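Local coordinates for mucin-like protocadherin (Homo sapiens, PDB 6OAE), which probably mediates calcium-dependent heterophilic adhesion between neighbouring microvilli by binding CDHR2, and is represented here by its first two extracellular cadherin repeats, at residues V26-P31 with F47-N52; L67-L72 with R85-V90; T176-V181 with T196-L201. All coordinates share one frame; numbering follows the deposited sequence.

Contact 1 (V26-P31 with F47-N52); sequences VDIHVP and FRIQGN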
ATOM      1  N   VAL A  26      12.596  -8.951 -23.910  1.00 24.58           N
ATOM      2  CA  VAL A  26      13.867  -8.747 -24.644  1.00 25.98           C
ATOM      3  C   VAL A  26      14.204  -9.966 -25.501  1.00 25.85           C
ATOM      4  O   VAL A  26      13.908 -11.098 -25.102  1.00 25.33           O
ATOM      5  CB  VAL A  26      14.989  -8.385 -23.646  1.00 26.19           C
ATOM      6  CG1 VAL A  26      15.458  -9.573 -22.822  1.00 26.86           C
ATOM      7  CG2 VAL A  26      16.159  -7.714 -24.337  1.00 27.54           C
ATOM      8  N   ASP A  27      14.821  -9.694 -26.639  1.00 27.28           N
ATOM      9  CA  ASP A  27      15.454 -10.704 -27.520  1.00 30.54           C
ATOM     10  C   ASP A  27      16.825 -11.044 -26.917  1.00 30.69           C
ATOM     11  O   ASP A  27      17.568 -10.126 -26.515  1.00 31.44           O
ATOM     12  CB  ASP A  27      15.498 -10.197 -28.958  1.00 34.38           C
ATOM     13  CG  ASP A  27      14.126 -10.081 -29.624  1.00 37.58           C
ATOM     14  OD1 ASP A  27      13.086 -10.176 -28.923  1.00 42.20           O
ATOM     15  OD2 ASP A  27      14.098  -9.903 -30.839  1.00 42.01           O
ATOM     16  N   ILE A  28      17.132 -12.320 -26.809  1.00 28.65           N
ATOM     17  CA  ILE A  28      18.452 -12.796 -26.331  1.00 29.67           C
ATOM     18  C   ILE A  28      19.241 -13.140 -27.588  1.00 32.03           C
ATOM     19  O   ILE A  28      18.770 -13.998 -28.366  1.00 32.15           O
ATOM     20  CB  ILE A  28      18.317 -13.980 -25.370  1.00 29.27           C
ATOM     21  CG1 ILE A  28      17.363 -13.655 -24.210  1.00 27.69           C
ATOM     22  CG2 ILE A  28      19.694 -14.437 -24.868  1.00 29.94           C
ATOM     23  CD1 ILE A  28      16.836 -14.871 -23.493  1.00 27.49           C
ATOM     24  N   HIS A  29      20.361 -12.463 -27.794  1.00 34.23           N
ATOM     25  CA  HIS A  29      21.309 -12.774 -28.898  0.50 35.12           C
ATOM     26  C   HIS A  29      22.117 -13.990 -28.454  1.00 35.96           C
ATOM     27  O   HIS A  29      22.848 -13.873 -27.433  1.00 35.51           O
ATOM     28  CB  HIS A  29      22.199 -11.585 -29.277  0.50 36.19           C
ATOM     29  CG  HIS A  29      23.310 -11.986 -30.194  0.50 37.74           C
ATOM     30  ND1 HIS A  29      23.083 -12.375 -31.502  0.50 37.49           N
ATOM     31  CD2 HIS A  29      24.643 -12.093 -29.990  0.50 38.04           C
ATOM     32  CE1 HIS A  29      24.232 -12.690 -32.068  0.50 37.97           C
ATOM     33  NE2 HIS A  29      25.205 -12.524 -31.158  0.50 38.27           N
ATOM     34  N   VAL A  30      21.960 -15.108 -29.164  1.00 36.54           N
ATOM     35  CA  VAL A  30      22.592 -16.406 -28.826  1.00 39.19           C
ATOM     36  C   VAL A  30      23.524 -16.761 -29.977  1.00 41.97           C
ATOM     37  O   VAL A  30      23.072 -16.807 -31.116  1.00 41.50           O
ATOM     38  CB  VAL A  30      21.529 -17.489 -28.566  1.00 40.14           C
ATOM     39  CG1 VAL A  30      22.165 -18.824 -28.215  1.00 40.52           C
ATOM     40  CG2 VAL A  30      20.553 -17.060 -27.464  1.00 38.57           C
ATOM     41  N   PRO A  31      24.839 -16.997 -29.739  1.00 44.47           N
ATOM     42  CA  PRO A  31      25.746 -17.376 -30.827  1.00 45.69           C
ATOM     43  C   PRO A  31      25.367 -18.762 -31.364  1.00 46.85           C
ATOM     44  O   PRO A  31      24.898 -19.579 -30.573  1.00 44.80           O
ATOM     45  CB  PRO A  31      27.147 -17.415 -30.186  1.00 45.61           C
ATOM     46  CG  PRO A  31      26.983 -16.695 -28.851  1.00 46.00           C
ATOM     47  CD  PRO A  31      25.536 -16.917 -28.445  1.00 45.49           C
ATOM     48  N   PHE A  47       9.323 -16.156 -15.028  1.00 24.17           N
ATOM     49  CA  PHE A  47       9.832 -15.963 -16.398  1.00 23.83           C
ATOM     50  C   PHE A  47       9.734 -17.239 -17.208  1.00 24.19           C
ATOM     51  O   PHE A  47       9.695 -18.343 -16.633  1.00 23.66           O
ATOM     52  CB  PHE A  47      11.298 -15.520 -16.338  1.00 22.96           C
ATOM     53  CG  PHE A  47      11.535 -14.180 -15.695  1.00 22.54           C
ATOM     54  CD1 PHE A  47      11.345 -13.002 -16.418  1.00 22.81           C
ATOM     55  CD2 PHE A  47      11.932 -14.085 -14.373  1.00 21.88           C
ATOM     56  CE1 PHE A  47      11.564 -11.768 -15.827  1.00 22.95           C
ATOM     57  CE2 PHE A  47      12.149 -12.855 -13.780  1.00 22.07           C
ATOM     58  CZ  PHE A  47      11.970 -11.691 -14.509  1.00 22.09           C
ATOM     59  N   ARG A  48       9.758 -17.085 -18.526  1.00 23.85           N
ATOM     60  CA  ARG A  48      10.077 -18.196 -19.443  1.00 24.25           C
ATOM     61  C   ARG A  48      10.904 -17.642 -20.581  1.00 24.04           C
ATOM     62  O   ARG A  48      10.865 -16.426 -20.835  1.00 21.92           O
ATOM     63  CB  ARG A  48       8.841 -18.917 -19.985  1.00 26.61           C
ATOM     64  CG  ARG A  48       8.057 -18.161 -21.050  1.00 27.41           C
ATOM     65  CD  ARG A  48       6.870 -18.961 -21.577  1.00 29.13           C
ATOM     66  NE  ARG A  48       6.412 -18.335 -22.805  1.00 28.07           N
ATOM     67  CZ  ARG A  48       5.646 -17.254 -22.870  1.00 29.73           C
ATOM     68  NH1 ARG A  48       5.201 -16.657 -21.771  1.00 31.50           N
ATOM     69  NH2 ARG A  48       5.316 -16.767 -24.048  1.00 28.67           N
ATOM     70  N   ILE A  49      11.601 -18.541 -21.240  1.00 24.60           N
ATOM     71  CA  ILE A  49      12.352 -18.280 -22.476  1.00 24.85           C
ATOM     72  C   ILE A  49      11.773 -19.194 -23.537  1.00 26.39           C
ATOM     73  O   ILE A  49      11.701 -20.414 -23.293  1.00 26.03           O
ATOM     74  CB  ILE A  49      13.852 -18.499 -22.258  1.00 26.44           C
ATOM     75  CG1 ILE A  49      14.387 -17.572 -21.165  1.00 27.03           C
ATOM     76  CG2 ILE A  49      14.596 -18.348 -23.575  1.00 26.41           C
ATOM     77  CD1 ILE A  49      15.827 -17.882 -20.759  1.00 27.96           C
ATOM     78  N   GLN A  50      11.364 -18.601 -24.646  1.00 28.61           N
ATOM     79  CA  GLN A  50      10.882 -19.285 -25.869  1.00 30.35           C
ATOM     80  C   GLN A  50      11.361 -18.495 -27.076  1.00 28.99           C
ATOM     81  O   GLN A  50      11.223 -17.241 -27.063  1.00 28.79           O
ATOM     82  CB  GLN A  50       9.356 -19.380 -25.876  1.00 33.04           C
ATOM     83  CG  GLN A  50       8.829 -20.677 -25.295  1.00 35.30           C
ATOM     84  CD  GLN A  50       7.345 -20.798 -25.543  1.00 37.69           C
ATOM     85  OE1 GLN A  50       6.558 -19.959 -25.113  1.00 37.75           O
ATOM     86  NE2 GLN A  50       6.952 -21.841 -26.259  1.00 39.08           N
ATOM     87  N   GLY A  51      11.892 -19.199 -28.078  1.00 27.34           N
ATOM     88  CA  GLY A  51      12.451 -18.605 -29.296  1.00 26.75           C
ATOM     89  C   GLY A  51      13.487 -17.547 -28.976  1.00 26.08           C
ATOM     90  O   GLY A  51      13.500 -16.536 -29.669  1.00 27.47           O
ATOM     91  N   ASN A  52      14.314 -17.768 -27.953  1.00 26.85           N
ATOM     92  CA  ASN A  52      15.427 -16.850 -27.573  1.00 28.09           C
ATOM     93  C   ASN A  52      14.863 -15.475 -27.189  1.00 26.98           C
ATOM     94  O   ASN A  52      15.526 -14.444 -27.458  1.00 25.45           O
ATOM     95  CB  ASN A  52      16.492 -16.800 -28.683  1.00 29.51           C
ATOM     96  CG  ASN A  52      17.251 -18.105 -28.784  1.00 31.74           C
ATOM     97  OD1 ASN A  52      17.187 -18.944 -27.883  1.00 31.13           O
ATOM     98  ND2 ASN A  52      17.976 -18.279 -29.871  1.00 34.32           N
TER

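Contact 2 (L67-L72 with R85-V90); sequences LLEAQL and RVFVSV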
ATOM      1  N   LEU A  67      10.905  -7.057  -6.849  1.00 28.93           N
ATOM      2  CA  LEU A  67      12.059  -7.267  -7.754  1.00 28.99           C
ATOM      3  C   LEU A  67      12.055  -8.712  -8.228  1.00 27.44           C
ATOM      4  O   LEU A  67      12.031  -9.631  -7.381  1.00 25.76           O
ATOM      5  CB  LEU A  67      13.345  -6.917  -7.007  1.00 30.92           C
ATOM      6  CG  LEU A  67      14.621  -6.978  -7.833  1.00 32.14           C
ATOM      7  CD1 LEU A  67      14.755  -5.735  -8.716  1.00 32.28           C
ATOM      8  CD2 LEU A  67      15.829  -7.140  -6.910  1.00 34.69           C
ATOM      9  N   LEU A  68      12.041  -8.902  -9.544  1.00 24.68           N
ATOM     10  CA  LEU A  68      12.042 -10.236 -10.183  1.00 24.24           C
ATOM     11  C   LEU A  68      13.362 -10.330 -10.937  1.00 25.56           C
ATOM     12  O   LEU A  68      13.708  -9.346 -11.608  1.00 24.22           O
ATOM     13  CB  LEU A  68      10.826 -10.380 -11.103  1.00 24.09           C
ATOM     14  CG  LEU A  68       9.487  -9.920 -10.514  1.00 24.34           C
ATOM     15  CD1 LEU A  68       8.369 -10.037 -11.549  1.00 24.79           C
ATOM     16  CD2 LEU A  68       9.144 -10.710  -9.274  1.00 24.31           C
ATOM     17  N   GLU A  69      14.058 -11.452 -10.806  1.00 25.61           N
ATOM     18  CA  GLU A  69      15.384 -11.689 -11.405  1.00 27.97           C
ATOM     19  C   GLU A  69      15.308 -12.908 -12.320  1.00 26.06           C
ATOM     20  O   GLU A  69      14.747 -13.920 -11.918  1.00 25.51           O
ATOM     21  CB  GLU A  69      16.403 -11.858 -10.270  1.00 31.48           C
ATOM     22  CG  GLU A  69      17.758 -12.367 -10.720  1.00 35.82           C
ATOM     23  CD  GLU A  69      18.867 -12.164  -9.699  1.00 38.18           C
ATOM     24  OE1 GLU A  69      20.012 -11.884 -10.120  1.00 43.42           O
ATOM     25  OE2 GLU A  69      18.582 -12.278  -8.487  1.00 41.91           O
ATOM     26  N   ALA A  70      15.873 -12.797 -13.511  1.00 24.62           N
ATOM     27  CA  ALA A  70      16.047 -13.906 -14.459  1.00 24.01           C
ATOM     28  C   ALA A  70      17.544 -14.130 -14.605  1.00 24.97           C
ATOM     29  O   ALA A  70      18.259 -13.140 -14.893  1.00 23.85           O
ATOM     30  CB  ALA A  70      15.414 -13.597 -15.783  1.00 23.49           C
ATOM     31  N   GLN A  71      17.984 -15.371 -14.395  1.00 26.61           N
ATOM     32  CA  GLN A  71      19.390 -15.796 -14.648  1.00 27.61           C
ATOM     33  C   GLN A  71      19.376 -16.492 -15.995  1.00 27.28           C
ATOM     34  O   GLN A  71      18.715 -17.535 -16.097  1.00 30.39           O
ATOM     35  CB  GLN A  71      19.888 -16.687 -13.512  1.00 29.26           C
ATOM     36  CG  GLN A  71      21.302 -17.213 -13.739  1.00 30.90           C
ATOM     37  CD  GLN A  71      21.720 -18.200 -12.680  1.00 32.68           C
ATOM     38  OE1 GLN A  71      20.926 -19.013 -12.209  1.00 32.13           O
ATOM     39  NE2 GLN A  71      22.985 -18.135 -12.300  1.00 36.15           N
ATOM     40  N   LEU A  72      20.030 -15.922 -16.994  1.00 27.10           N
ATOM     41  CA  LEU A  72      20.110 -16.495 -18.352  1.00 28.66           C
ATOM     42  C   LEU A  72      21.425 -17.252 -18.413  1.00 31.57           C
ATOM     43  O   LEU A  72      22.464 -16.591 -18.264  1.00 31.06           O
ATOM     44  CB  LEU A  72      20.064 -15.407 -19.426  1.00 28.64           C
ATOM     45  CG  LEU A  72      18.977 -14.343 -19.279  1.00 29.77           C
ATOM     46  CD1 LEU A  72      18.791 -13.605 -20.585  1.00 28.82           C
ATOM     47  CD2 LEU A  72      17.669 -14.936 -18.807  1.00 29.90           C
ATOM     48  N   ARG A  85      22.135 -11.436 -16.285  1.00 29.76           N
ATOM     49  CA  ARG A  85      21.012 -11.170 -15.355  1.00 29.21           C
ATOM     50  C   ARG A  85      20.069 -10.172 -16.017  1.00 25.78           C
ATOM     51  O   ARG A  85      20.541  -9.230 -16.707  1.00 23.02           O
ATOM     52  CB  ARG A  85      21.478 -10.627 -13.998  1.00 33.07           C
ATOM     53  CG  ARG A  85      22.486 -11.518 -13.288  1.00 36.61           C
ATOM     54  CD  ARG A  85      22.058 -12.978 -13.183  1.00 40.69           C
ATOM     55  NE  ARG A  85      23.180 -13.754 -12.679  1.00 43.96           N
ATOM     56  CZ  ARG A  85      23.511 -13.832 -11.397  1.00 46.73           C
ATOM     57  NH1 ARG A  85      22.789 -13.199 -10.484  1.00 48.86           N
ATOM     58  NH2 ARG A  85      24.556 -14.552 -11.023  1.00 48.40           N
ATOM     59  N   VAL A  86      18.781 -10.380 -15.809  1.00 23.84           N
ATOM     60  CA  VAL A  86      17.724  -9.394 -16.151  1.00 23.42           C
ATOM     61  C   VAL A  86      16.926  -9.126 -14.890  1.00 23.15           C
ATOM     62  O   VAL A  86      16.520 -10.115 -14.218  1.00 22.78           O
ATOM     63  CB  VAL A  86      16.806  -9.873 -17.276  1.00 23.88           C
ATOM     64  CG1 VAL A  86      15.627  -8.907 -17.442  1.00 24.66           C
ATOM     65  CG2 VAL A  86      17.572 -10.060 -18.571  1.00 24.77           C
ATOM     66  N   PHE A  87      16.705  -7.848 -14.586  1.00 22.88           N
ATOM     67  CA  PHE A  87      15.895  -7.400 -13.436  1.00 23.66           C
ATOM     68  C   PHE A  87      14.605  -6.750 -13.918  1.00 22.84           C
ATOM     69  O   PHE A  87      14.653  -5.879 -14.797  1.00 21.79           O
ATOM     70  CB  PHE A  87      16.705  -6.427 -12.590  1.00 26.41           C
ATOM     71  CG  PHE A  87      17.763  -7.093 -11.745  1.00 28.31           C
ATOM     72  CD1 PHE A  87      18.055  -8.445 -11.856  1.00 31.11           C
ATOM     73  CD2 PHE A  87      18.491  -6.358 -10.836  1.00 31.35           C
ATOM     74  CE1 PHE A  87      19.022  -9.028 -11.054  1.00 32.61           C
ATOM     75  CE2 PHE A  87      19.454  -6.949 -10.036  1.00 31.12           C
ATOM     76  CZ  PHE A  87      19.712  -8.281 -10.146  1.00 31.55           C
ATOM     77  N   VAL A  88      13.494  -7.173 -13.334  1.00 21.84           N
ATOM     78  CA  VAL A  88      12.206  -6.452 -13.459  1.00 21.55           C
ATOM     79  C   VAL A  88      11.961  -5.766 -12.119  1.00 21.22           C
ATOM     80  O   VAL A  88      11.724  -6.460 -11.117  1.00 21.93           O
ATOM     81  CB  VAL A  88      11.034  -7.348 -13.865  1.00 21.40           C
ATOM     82  CG1 VAL A  88       9.750  -6.534 -13.927  1.00 22.07           C
ATOM     83  CG2 VAL A  88      11.286  -8.047 -15.190  1.00 21.96           C
ATOM     84  N   SER A  89      12.046  -4.454 -12.120  1.00 21.31           N
ATOM     85  CA  SER A  89      11.695  -3.601 -10.981  1.00 22.44           C
ATOM     86  C   SER A  89      10.184  -3.358 -11.052  1.00 21.74           C
ATOM     87  O   SER A  89       9.734  -2.728 -12.016  1.00 21.85           O
ATOM     88  CB  SER A  89      12.484  -2.347 -11.012  1.00 23.82           C
ATOM     89  OG  SER A  89      12.063  -1.502  -9.966  1.00 27.43           O
ATOM     90  N   VAL A  90       9.432  -3.844 -10.067  1.00 22.24           N
ATOM     91  CA  VAL A  90       7.955  -3.697 -10.019  1.00 22.47           C
ATOM     92  C   VAL A  90       7.628  -2.365  -9.338  1.00 24.51           C
ATOM     93  O   VAL A  90       8.153  -2.117  -8.242  1.00 26.13           O
ATOM     94  CB  VAL A  90       7.292  -4.875  -9.294  1.00 22.13           C
ATOM     95  CG1 VAL A  90       5.780  -4.714  -9.280  1.00 21.97           C
ATOM     96  CG2 VAL A  90       7.696  -6.206  -9.907  1.00 22.34           C
TER

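Contact 3 (T176-V181 with T196-L201); sequences TFWLLV and TATLVL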
ATOM      1  N   THR A 176     -21.557  12.080  18.490  1.00 28.22           N
ATOM      2  CA  THR A 176     -21.219  11.061  17.470  1.00 27.56           C
ATOM      3  C   THR A 176     -20.551  11.735  16.279  1.00 24.81           C
ATOM      4  O   THR A 176     -20.977  12.841  15.874  1.00 24.11           O
ATOM      5  CB  THR A 176     -22.434  10.212  17.102  1.00 29.15           C
ATOM      6  OG1 THR A 176     -22.876   9.613  18.318  1.00 30.84           O
ATOM      7  CG2 THR A 176     -22.104   9.129  16.102  1.00 30.76           C
ATOM      8  N   PHE A 177     -19.535  11.060  15.747  1.00 24.27           N
ATOM      9  CA  PHE A 177     -18.718  11.514  14.606  1.00 22.99           C
ATOM     10  C   PHE A 177     -18.615  10.420  13.557  1.00 23.33           C
ATOM     11  O   PHE A 177     -18.621   9.237  13.920  1.00 21.15           O
ATOM     12  CB  PHE A 177     -17.295  11.826  15.047  1.00 22.98           C
ATOM     13  CG  PHE A 177     -17.179  12.976  16.004  1.00 22.11           C
ATOM     14  CD1 PHE A 177     -17.188  14.275  15.541  1.00 21.45           C
ATOM     15  CD2 PHE A 177     -17.040  12.750  17.359  1.00 23.35           C
ATOM     16  CE1 PHE A 177     -17.060  15.341  16.423  1.00 23.12           C
ATOM     17  CE2 PHE A 177     -16.932  13.816  18.244  1.00 22.88           C
ATOM     18  CZ  PHE A 177     -16.941  15.113  17.771  1.00 22.67           C
ATOM     19  N   TRP A 178     -18.537  10.846  12.308  1.00 25.41           N
ATOM     20  CA  TRP A 178     -18.007  10.041  11.187  1.00 27.85           C
ATOM     21  C   TRP A 178     -16.499  10.282  11.168  1.00 25.18           C
ATOM     22  O   TRP A 178     -16.081  11.472  11.181  1.00 24.14           O
ATOM     23  CB  TRP A 178     -18.618  10.426   9.846  1.00 33.20           C
ATOM     24  CG  TRP A 178     -19.981   9.872   9.600  1.00 39.45           C
ATOM     25  CD1 TRP A 178     -20.317   8.558   9.439  1.00 41.19           C
ATOM     26  CD2 TRP A 178     -21.196  10.630   9.446  1.00 43.29           C
ATOM     27  NE1 TRP A 178     -21.665   8.443   9.213  1.00 44.28           N
ATOM     28  CE2 TRP A 178     -22.231   9.697   9.208  1.00 44.95           C
ATOM     29  CE3 TRP A 178     -21.512  11.998   9.493  1.00 45.24           C
ATOM     30  CZ2 TRP A 178     -23.561  10.097   9.020  1.00 47.70           C
ATOM     31  CZ3 TRP A 178     -22.824  12.390   9.309  1.00 47.50           C
ATOM     32  CH2 TRP A 178     -23.836  11.451   9.076  1.00 47.16           C
ATOM     33  N   LEU A 179     -15.733   9.213  11.175  1.00 23.58           N
ATOM     34  CA  LEU A 179     -14.277   9.246  10.957  1.00 23.40           C
ATOM     35  C   LEU A 179     -14.028   8.717   9.549  1.00 22.62           C
ATOM     36  O   LEU A 179     -14.402   7.565   9.291  1.00 22.99           O
ATOM     37  CB  LEU A 179     -13.585   8.393  12.016  1.00 23.23           C
ATOM     38  CG  LEU A 179     -12.060   8.399  11.953  1.00 23.25           C
ATOM     39  CD1 LEU A 179     -11.481   9.790  12.153  1.00 24.26           C
ATOM     40  CD2 LEU A 179     -11.515   7.442  12.973  1.00 23.73           C
ATOM     41  N   LEU A 180     -13.451   9.544   8.682  1.00 21.68           N
ATOM     42  CA  LEU A 180     -13.109   9.165   7.291  1.00 23.47           C
ATOM     43  C   LEU A 180     -11.608   9.013   7.193  1.00 22.20           C
ATOM     44  O   LEU A 180     -10.884   9.785   7.837  1.00 22.44           O
ATOM     45  CB  LEU A 180     -13.555  10.243   6.304  1.00 25.93           C
ATOM     46  CG  LEU A 180     -14.984  10.742   6.458  1.00 29.98           C
ATOM     47  CD1 LEU A 180     -15.282  11.790   5.395  1.00 32.62           C
ATOM     48  CD2 LEU A 180     -15.969   9.599   6.371  1.00 31.42           C
ATOM     49  N   VAL A 181     -11.152   8.076   6.378  1.00 21.23           N
ATOM     50  CA  VAL A 181      -9.711   8.005   6.053  1.00 21.15           C
ATOM     51  C   VAL A 181      -9.620   7.853   4.541  1.00 21.62           C
ATOM     52  O   VAL A 181     -10.472   7.138   3.980  1.00 22.25           O
ATOM     53  CB  VAL A 181      -8.994   6.873   6.814  1.00 20.75           C
ATOM     54  CG1 VAL A 181      -9.526   5.484   6.448  1.00 21.00           C
ATOM     55  CG2 VAL A 181      -7.494   6.958   6.618  1.00 21.19           C
ATOM     56  N   THR A 196     -14.747   4.511   6.189  1.00 23.86           N
ATOM     57  CA  THR A 196     -15.557   5.307   7.132  1.00 24.76           C
ATOM     58  C   THR A 196     -15.811   4.440   8.359  1.00 24.21           C
ATOM     59  O   THR A 196     -15.871   3.210   8.225  1.00 24.57           O
ATOM     60  CB  THR A 196     -16.860   5.811   6.493  1.00 26.68           C
ATOM     61  OG1 THR A 196     -17.762   4.720   6.410  1.00 30.46           O
ATOM     62  CG2 THR A 196     -16.694   6.394   5.114  1.00 27.86           C
ATOM     63  N   ALA A 197     -15.895   5.072   9.513  1.00 23.33           N
ATOM     64  CA  ALA A 197     -16.250   4.428  10.789  1.00 22.96           C
ATOM     65  C   ALA A 197     -16.999   5.470  11.617  1.00 24.22           C
ATOM     66  O   ALA A 197     -16.913   6.664  11.273  1.00 22.50           O
ATOM     67  CB  ALA A 197     -15.024   3.913  11.473  1.00 22.89           C
ATOM     68  N   THR A 198     -17.739   5.025  12.627  1.00 26.35           N
ATOM     69  CA  THR A 198     -18.509   5.900  13.548  1.00 27.96           C
ATOM     70  C   THR A 198     -17.792   5.888  14.908  1.00 26.71           C
ATOM     71  O   THR A 198     -17.310   4.809  15.341  1.00 26.80           O
ATOM     72  CB  THR A 198     -19.994   5.497  13.557  1.00 30.36           C
ATOM     73  OG1 THR A 198     -20.591   5.814  12.291  1.00 32.68           O
ATOM     74  CG2 THR A 198     -20.795   6.215  14.617  1.00 31.21           C
ATOM     75  N   LEU A 199     -17.666   7.061  15.538  1.00 25.02           N
ATOM     76  CA  LEU A 199     -17.119   7.222  16.899  1.00 25.37           C
ATOM     77  C   LEU A 199     -18.236   7.785  17.756  1.00 23.99           C
ATOM     78  O   LEU A 199     -18.820   8.799  17.361  1.00 23.64           O
ATOM     79  CB  LEU A 199     -15.944   8.200  16.936  1.00 26.90           C
ATOM     80  CG  LEU A 199     -14.685   7.779  16.196  1.00 28.27           C
ATOM     81  CD1 LEU A 199     -13.660   8.893  16.290  1.00 28.66           C
ATOM     82  CD2 LEU A 199     -14.141   6.488  16.773  1.00 29.17           C
ATOM     83  N   VAL A 200     -18.493   7.151  18.878  1.00 24.62           N
ATOM     84  CA  VAL A 200     -19.511   7.606  19.858  1.00 25.81           C
ATOM     85  C   VAL A 200     -18.750   7.989  21.127  1.00 25.78           C
ATOM     86  O   VAL A 200     -18.103   7.099  21.723  1.00 26.77           O
ATOM     87  CB  VAL A 200     -20.559   6.515  20.094  1.00 26.26           C
ATOM     88  CG1 VAL A 200     -21.537   6.926  21.167  1.00 27.68           C
ATOM     89  CG2 VAL A 200     -21.291   6.160  18.804  1.00 27.85           C
ATOM     90  N   LEU A 201     -18.821   9.260  21.513  1.00 24.48           N
ATOM     91  CA  LEU A 201     -18.225   9.790  22.759  1.00 25.12           C
ATOM     92  C   LEU A 201     -19.371   9.937  23.764  1.00 26.25           C
ATOM     93  O   LEU A 201     -20.310  10.754  23.474  1.00 24.57           O
ATOM     94  CB  LEU A 201     -17.550  11.129  22.468  1.00 25.59           C
ATOM     95  CG  LEU A 201     -16.172  11.070  21.791  1.00 25.39           C
ATOM     96  CD1 LEU A 201     -15.124  10.578  22.749  1.00 26.00           C
ATOM     97  CD2 LEU A 201     -16.163  10.202  20.551  1.00 25.96           C
TER

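Contact 1 (V26-P31 with F47-N52)
Val30 lays its methyl CG2 over one face of the Asn52 side-chain amide. Val30 CG2 is 3.7 Å from both Asn52 CG and ND2, with OD1 little farther, and stands almost straight above CG. The two side chains cross at about a right angle. Asn52 turns its CG to the side of its own backbone N (chi1 -70°), which places the amide under Val30. Val36 of strand 35-38, in the facing sheet, also packs on this side chain. Nearer the backbone, Asn52 CB lies 3.6 Å from Ile28 O.

The one hydrogen bond between the two segments is short and nearly straight. Ile28 N reaches Asn52 O at 2.7 Å, with 167° at the hydrogen. The donor is tilted 25° from the carbonyl plane. Beside it, Ile28 CD1 meets Ile49 CG2 at 4.1 Å, again with the side chains at about a right angle. Leu72 of the facing sheet touches both isoleucines; Ile28 is buried, Ile49 only partly so. Asp27, next to this bond, turns its OD1 to Gln53.

Gly51 and Asn52 both have positive phi and form the two-residue turn between strands 47-50 and 53-56. Strand 26-27 pairs with 53-56, and the chain leaving it runs past this turn. This three-stranded antiparallel sheet is one half of the Greek-key beta sandwich of a cadherin repeat.

Contact 2 (L67-L72 with R85-V90)
Glu69 touches both Arg85 and Phe87 with the same oxygen. Arg85 NH1 donates to Glu69 OE1 at 3.1 Å, a salt bridge bent to 145° at the hydrogen. OE1 lies in the guanidinium plane, but the nitrogen approaches it from above the carboxylate plane. OE1 also meets the edge of the Phe87 ring, 3.2 Å from CE1, and carboxylate and ring stand almost perpendicular. Glu69 reaches both because its chain is extended, with CG opposite the backbone N (chi1 169°). Arg85 folds back at chi2 to meet it. Its NH2 bonds Gln83, which also takes the Gln71 amide nitrogen and so helps fix the guanidinium, while Gln71 OE1 accepts from Leu41 N.

The opposite face is apolar. Leu68 CG lies 4.2 Å from Val90 CG2, and Ala70 CB is 4.2 Å from Val86 CB. Phe47 of the facing sheet covers Leu68, Ala70 and Val88.

Four backbone bonds set this pattern, two each for the hydrogen-bonded pairs Leu68 with Val88 and Ala70 with Val86. The antiparallel strands 67-76 and 79-91 form a beta hairpin, the last two strands of the first cadherin repeat. The chain runs on to calcium ligands Asp92, Val93 and Asp95 between the repeats.

Contact 3 (T176-V181 with T196-L201)
Thr176 lies between Thr198 and Val200 on the outer face of its sheet. Its CB is 3.9 Å from Leu199 O. From there OG1 runs alongside Val200, 3.8 Å from CG2, and its hydrogen bond goes to Asn174 OD1. The methyl CG2 stands opposite the backbone N across the CA-CB bond (chi1 -58° for OG1). This brings it to 3.5 Å from Thr198 CG2 and equally close to Leu199 O. Further along the face, Trp178 CD1 lies 4.0 Å from Thr198 OG1, with the side chains side by side. Leu180 CD2 meets Thr196 CG2 at 3.5 Å.

The inner face holds Phe177, Leu179, Ala197 and Leu199. Leu201 CD2 approaches the edge of the Phe177 ring, 4.2 Å from Phe177 CD2. Hydrogen-bonded pairs Phe177 with Leu199 and Leu179 with Ala197 join the backbones, and Leu179 N to Ala197 O is 2.8 Å at 168°.

The two strands form the centre of a four-stranded sheet. Strand 137-142 bonds to the other edge of 174-182, and strand 104-110 runs parallel to 194-204 on its other side. Leu125 of the short helix 122-125 packs on Leu179 and Leu199, while Leu140 touches Phe177 and Leu199.

Overall arrangement
The contacts follow one another along the chain. Contacts 1 and 2 belong to the first cadherin repeat and contact 3 to the second. Contact 1 lies in the sheet of strands 26-27, 53-56 and 47-50, and contact 2 in the opposing four-stranded sheet. Their centres are 14 Å apart. They meet in the sandwich core, where Phe47 CZ packs on Val88 CG2 at 3.8 Å. Contact 3 is the counterpart of contact 2 one repeat further on. Their centres are about 45 Å apart and their nearest atoms about 23 Å; contacts 1 and 3 are about 56 Å apart between centres. The bound calcium ions lie between the repeats, consistent with calcium-dependent adhesion by an elongated ectodomain.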